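PDB 5OET: glutathione synthetase-like effector 30 (Gpa-GSS30-apo), which belongs to the eukaryotic glutathione synthetase family and probably acts as a secreted effector of a plant-parasitic nematode, derived from a housekeeping enzyme. Local coordinates for residues A401-N413 with D421-K433. Residues are numbered along the deposited sequence; the frame is centred on the assembly and turned at random.
Sequences ATENPHRYVLKNN and DMFFNEDILKKLK. With MG (magnesium ion), chain C.
NE2 of His-406 and OE2 of Glu-426 meet at one magnesium ion, the nitrogen 2.1 Å and the carboxylate oxygen 1.9 Å from the metal. An imidazole nitrogen and a carboxylate oxygen can both ligate a small cation. The ring and carboxylate planes stand 80° apart. The bend in the Glu-426 chain at chi2 carries its carboxylate back to the ion. CB of Asn-425 lies over one face of the His-406 ring, a CH-pi contact 4.1 Å from the centroid; its positive phi (58°) is one asparagine tolerates better than most residues. The site lies at the open end of an antiparallel beta hairpin, strands 408-412 and 422-424, where a type II' turn from Phe-424 to Asp-427 leads into helix 427-433. Leu-410 and Phe-423 form the hairpin's hydrogen-bonded pair: Leu-410 N reaches Phe-423 O at 3.0 Å, nearly straight at 175°, and Phe-423 N returns a bond to Leu-410 O. On their face of the sheet, CB of Leu-410 meets CG1 of Ile-428 at 4.2 Å, apolar branches suited to joining helix and strand. On the other face, CG2 of Val-409 makes an off-centre CH-pi contact with the Phe-424 ring. Strand 443-447 continues the sheet along the other edge of strand 408-412.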
# COMPACT_ATOMS: atom_id res chain seq x y z
N ALA A 401 -35.41 35.37 6.25
CA ALA A 401 -35.41 34.50 7.42
C ALA A 401 -36.85 34.17 7.74
O ALA A 401 -37.27 33.02 7.62
CB ALA A 401 -34.72 35.18 8.60
N THR A 402 -37.62 35.20 8.09
CA THR A 402 -39.02 35.02 8.46
C THR A 402 -39.89 35.31 7.25
O THR A 402 -40.79 36.13 7.29
CB THR A 402 -39.41 35.84 9.72
OG1 THR A 402 -40.83 35.74 9.92
CG2 THR A 402 -38.97 37.33 9.62
N GLU A 403 -39.58 34.59 6.16
CA GLU A 403 -40.34 34.58 4.92
C GLU A 403 -39.91 33.39 4.03
O GLU A 403 -40.76 32.67 3.51
CB GLU A 403 -40.28 35.92 4.15
CG GLU A 403 -39.05 36.23 3.31
CD GLU A 403 -39.28 37.37 2.32
OE1 GLU A 403 -40.26 38.15 2.48
OE2 GLU A 403 -38.48 37.49 1.37
N ASN A 404 -38.60 33.20 3.89
CA ASN A 404 -38.02 32.03 3.26
C ASN A 404 -37.02 31.40 4.27
O ASN A 404 -35.80 31.41 4.05
CB ASN A 404 -37.33 32.46 1.95
CG ASN A 404 -36.66 31.32 1.20
OD1 ASN A 404 -36.94 30.14 1.42
ND2 ASN A 404 -35.75 31.68 0.30
N PRO A 405 -37.54 30.86 5.40
CA PRO A 405 -36.68 30.23 6.42
C PRO A 405 -35.95 28.97 5.96
O PRO A 405 -35.05 28.50 6.66
CB PRO A 405 -37.65 29.89 7.55
CG PRO A 405 -38.98 29.79 6.89
CD PRO A 405 -38.96 30.80 5.79
N HIS A 406 -36.32 28.43 4.80
CA HIS A 406 -35.64 27.29 4.20
C HIS A 406 -34.30 27.73 3.56
O HIS A 406 -33.49 26.90 3.21
CB HIS A 406 -36.53 26.60 3.14
CG HIS A 406 -37.89 26.18 3.64
ND1 HIS A 406 -38.25 24.86 3.84
CD2 HIS A 406 -38.98 26.92 3.96
CE1 HIS A 406 -39.51 24.81 4.26
NE2 HIS A 406 -39.97 26.05 4.36
N ARG A 407 -34.10 29.03 3.38
CA ARG A 407 -32.84 29.60 2.90
C ARG A 407 -31.75 29.58 3.98
O ARG A 407 -30.56 29.69 3.65
CB ARG A 407 -33.08 31.05 2.44
CG ARG A 407 -31.92 31.75 1.72
CD ARG A 407 -32.39 33.00 0.98
NE ARG A 407 -31.35 33.60 0.14
CZ ARG A 407 -30.88 33.09 -1.01
NH1 ARG A 407 -31.35 31.94 -1.51
NH2 ARG A 407 -29.92 33.73 -1.68
N TYR A 408 -32.14 29.43 5.25
CA TYR A 408 -31.23 29.57 6.39
C TYR A 408 -31.07 28.31 7.23
O TYR A 408 -31.85 27.35 7.12
CB TYR A 408 -31.70 30.73 7.28
CG TYR A 408 -31.65 32.05 6.55
CD1 TYR A 408 -30.45 32.70 6.36
CD2 TYR A 408 -32.80 32.61 5.98
CE1 TYR A 408 -30.39 33.88 5.65
CE2 TYR A 408 -32.75 33.79 5.27
CZ TYR A 408 -31.53 34.42 5.11
OH TYR A 408 -31.44 35.59 4.41
N VAL A 409 -30.02 28.32 8.05
CA VAL A 409 -29.74 27.28 9.04
C VAL A 409 -29.28 27.96 10.33
O VAL A 409 -28.58 28.98 10.29
CB VAL A 409 -28.76 26.18 8.53
CG1 VAL A 409 -27.44 26.76 8.06
CG2 VAL A 409 -28.56 25.06 9.56
N LEU A 410 -29.71 27.43 11.46
CA LEU A 410 -29.21 27.88 12.76
C LEU A 410 -28.13 26.90 13.21
O LEU A 410 -28.44 25.77 13.53
CB LEU A 410 -30.34 27.94 13.77
CG LEU A 410 -30.02 28.61 15.09
CD1 LEU A 410 -29.77 30.09 14.90
CD2 LEU A 410 -31.20 28.43 16.03
N LYS A 411 -26.88 27.33 13.18
CA LYS A 411 -25.73 26.46 13.43
C LYS A 411 -25.13 26.73 14.80
O LYS A 411 -25.29 27.81 15.33
CB LYS A 411 -24.65 26.69 12.37
CG LYS A 411 -24.88 25.94 11.08
CD LYS A 411 -23.96 26.48 10.01
CE LYS A 411 -24.14 25.74 8.71
NZ LYS A 411 -23.31 24.50 8.69
N ASN A 412 -24.43 25.74 15.35
CA ASN A 412 -23.71 25.89 16.61
C ASN A 412 -22.28 26.31 16.29
O ASN A 412 -21.77 25.92 15.26
CB ASN A 412 -23.75 24.57 17.40
CG ASN A 412 -22.55 24.38 18.30
OD1 ASN A 412 -21.55 23.75 17.90
ND2 ASN A 412 -22.61 24.96 19.50
N ASN A 413 -21.63 27.08 17.17
CA ASN A 413 -20.26 27.60 16.90
C ASN A 413 -19.04 26.85 17.55
O ASN A 413 -17.89 27.19 17.25
CB ASN A 413 -20.17 29.13 17.14
CG ASN A 413 -20.56 29.52 18.55
OD1 ASN A 413 -20.61 28.68 19.44
ND2 ASN A 413 -20.86 30.81 18.75
N ASP A 421 -25.04 19.74 15.55
CA ASP A 421 -26.23 20.26 16.23
C ASP A 421 -26.75 21.55 15.59
O ASP A 421 -26.12 22.60 15.72
CB ASP A 421 -25.92 20.52 17.70
CG ASP A 421 -27.11 21.09 18.44
OD1 ASP A 421 -28.24 20.57 18.25
OD2 ASP A 421 -26.93 22.08 19.20
N MET A 422 -27.90 21.48 14.90
CA MET A 422 -28.36 22.59 14.05
C MET A 422 -29.80 22.44 13.59
O MET A 422 -30.29 21.34 13.43
CB MET A 422 -27.45 22.75 12.81
CG MET A 422 -27.35 21.51 11.95
SD MET A 422 -25.89 21.55 10.89
CE MET A 422 -25.88 19.87 10.25
N PHE A 423 -30.47 23.57 13.36
CA PHE A 423 -31.92 23.63 13.10
C PHE A 423 -32.24 24.19 11.71
O PHE A 423 -31.61 25.15 11.27
CB PHE A 423 -32.59 24.48 14.17
CG PHE A 423 -32.36 23.98 15.56
CD1 PHE A 423 -31.15 24.20 16.22
CD2 PHE A 423 -33.35 23.28 16.23
CE1 PHE A 423 -30.93 23.71 17.50
CE2 PHE A 423 -33.15 22.81 17.53
CZ PHE A 423 -31.93 23.02 18.15
N PHE A 424 -33.22 23.59 11.03
CA PHE A 424 -33.59 23.97 9.67
C PHE A 424 -35.04 24.43 9.55
O PHE A 424 -35.86 24.15 10.41
CB PHE A 424 -33.38 22.80 8.73
CG PHE A 424 -31.99 22.24 8.75
CD1 PHE A 424 -31.65 21.25 9.66
CD2 PHE A 424 -31.03 22.66 7.82
CE1 PHE A 424 -30.37 20.68 9.65
CE2 PHE A 424 -29.75 22.11 7.81
CZ PHE A 424 -29.42 21.12 8.73
N ASN A 425 -35.33 25.14 8.47
CA ASN A 425 -36.71 25.49 8.07
C ASN A 425 -37.46 26.27 9.17
O ASN A 425 -36.88 27.19 9.76
CB ASN A 425 -37.45 24.24 7.57
CG ASN A 425 -36.67 23.46 6.52
OD1 ASN A 425 -36.04 24.04 5.63
ND2 ASN A 425 -36.68 22.15 6.62
N GLU A 426 -38.73 25.94 9.44
CA GLU A 426 -39.57 26.68 10.42
C GLU A 426 -39.09 26.47 11.89
O GLU A 426 -39.40 27.31 12.76
CB GLU A 426 -41.07 26.36 10.25
CG GLU A 426 -41.83 27.14 9.14
CD GLU A 426 -41.68 26.59 7.70
OE1 GLU A 426 -41.03 25.54 7.46
OE2 GLU A 426 -42.24 27.23 6.75
N ASP A 427 -38.33 25.39 12.15
CA ASP A 427 -37.63 25.18 13.44
C ASP A 427 -36.69 26.32 13.85
O ASP A 427 -36.39 26.44 15.03
CB ASP A 427 -36.76 23.90 13.44
CG ASP A 427 -37.57 22.63 13.50
OD1 ASP A 427 -38.61 22.62 14.18
OD2 ASP A 427 -37.12 21.61 12.91
N ILE A 428 -36.18 27.09 12.89
CA ILE A 428 -35.29 28.21 13.17
C ILE A 428 -36.04 29.31 13.93
O ILE A 428 -35.50 29.84 14.90
CB ILE A 428 -34.64 28.75 11.87
CG1 ILE A 428 -33.73 27.67 11.25
CG2 ILE A 428 -33.82 30.01 12.16
CD1 ILE A 428 -33.38 27.92 9.80
N LEU A 429 -37.27 29.63 13.50
CA LEU A 429 -38.11 30.61 14.20
C LEU A 429 -38.58 30.06 15.55
O LEU A 429 -38.60 30.79 16.57
CB LEU A 429 -39.33 31.02 13.37
CG LEU A 429 -39.16 31.61 11.96
CD1 LEU A 429 -40.31 32.58 11.68
CD2 LEU A 429 -37.82 32.30 11.74
N LYS A 430 -38.94 28.77 15.56
CA LYS A 430 -39.33 28.07 16.78
C LYS A 430 -38.25 28.09 17.85
O LYS A 430 -38.51 28.44 19.00
CB LYS A 430 -39.71 26.61 16.47
CG LYS A 430 -41.03 26.40 15.71
CD LYS A 430 -42.17 27.37 16.04
CE LYS A 430 -42.59 27.33 17.51
NZ LYS A 430 -43.47 26.17 17.78
N LYS A 431 -37.03 27.72 17.47
CA LYS A 431 -35.93 27.69 18.42
C LYS A 431 -35.45 29.08 18.81
O LYS A 431 -34.98 29.24 19.92
CB LYS A 431 -34.74 26.83 17.97
CG LYS A 431 -34.08 26.16 19.18
CD LYS A 431 -32.57 26.29 19.26
CE LYS A 431 -32.06 25.49 20.47
NZ LYS A 431 -30.58 25.36 20.65
N LEU A 432 -35.61 30.10 17.95
CA LEU A 432 -35.20 31.47 18.30
C LEU A 432 -35.96 32.03 19.49
O LEU A 432 -35.36 32.59 20.40
CB LEU A 432 -35.31 32.43 17.11
CG LEU A 432 -34.13 32.42 16.12
CD1 LEU A 432 -34.48 33.14 14.83
CD2 LEU A 432 -32.88 33.02 16.73
N LYS A 433 -37.28 31.85 19.49
CA LYS A 433 -38.12 32.36 20.58
C LYS A 433 -37.97 31.51 21.86
O LYS A 433 -37.81 32.04 22.96
CB LYS A 433 -39.57 32.37 20.15
CG LYS A 433 -39.87 33.23 18.92
CD LYS A 433 -41.38 33.39 18.71
CE LYS A 433 -41.81 33.31 17.25
NZ LYS A 433 -41.02 34.18 16.34
MG MG C . -41.84 26.74 4.95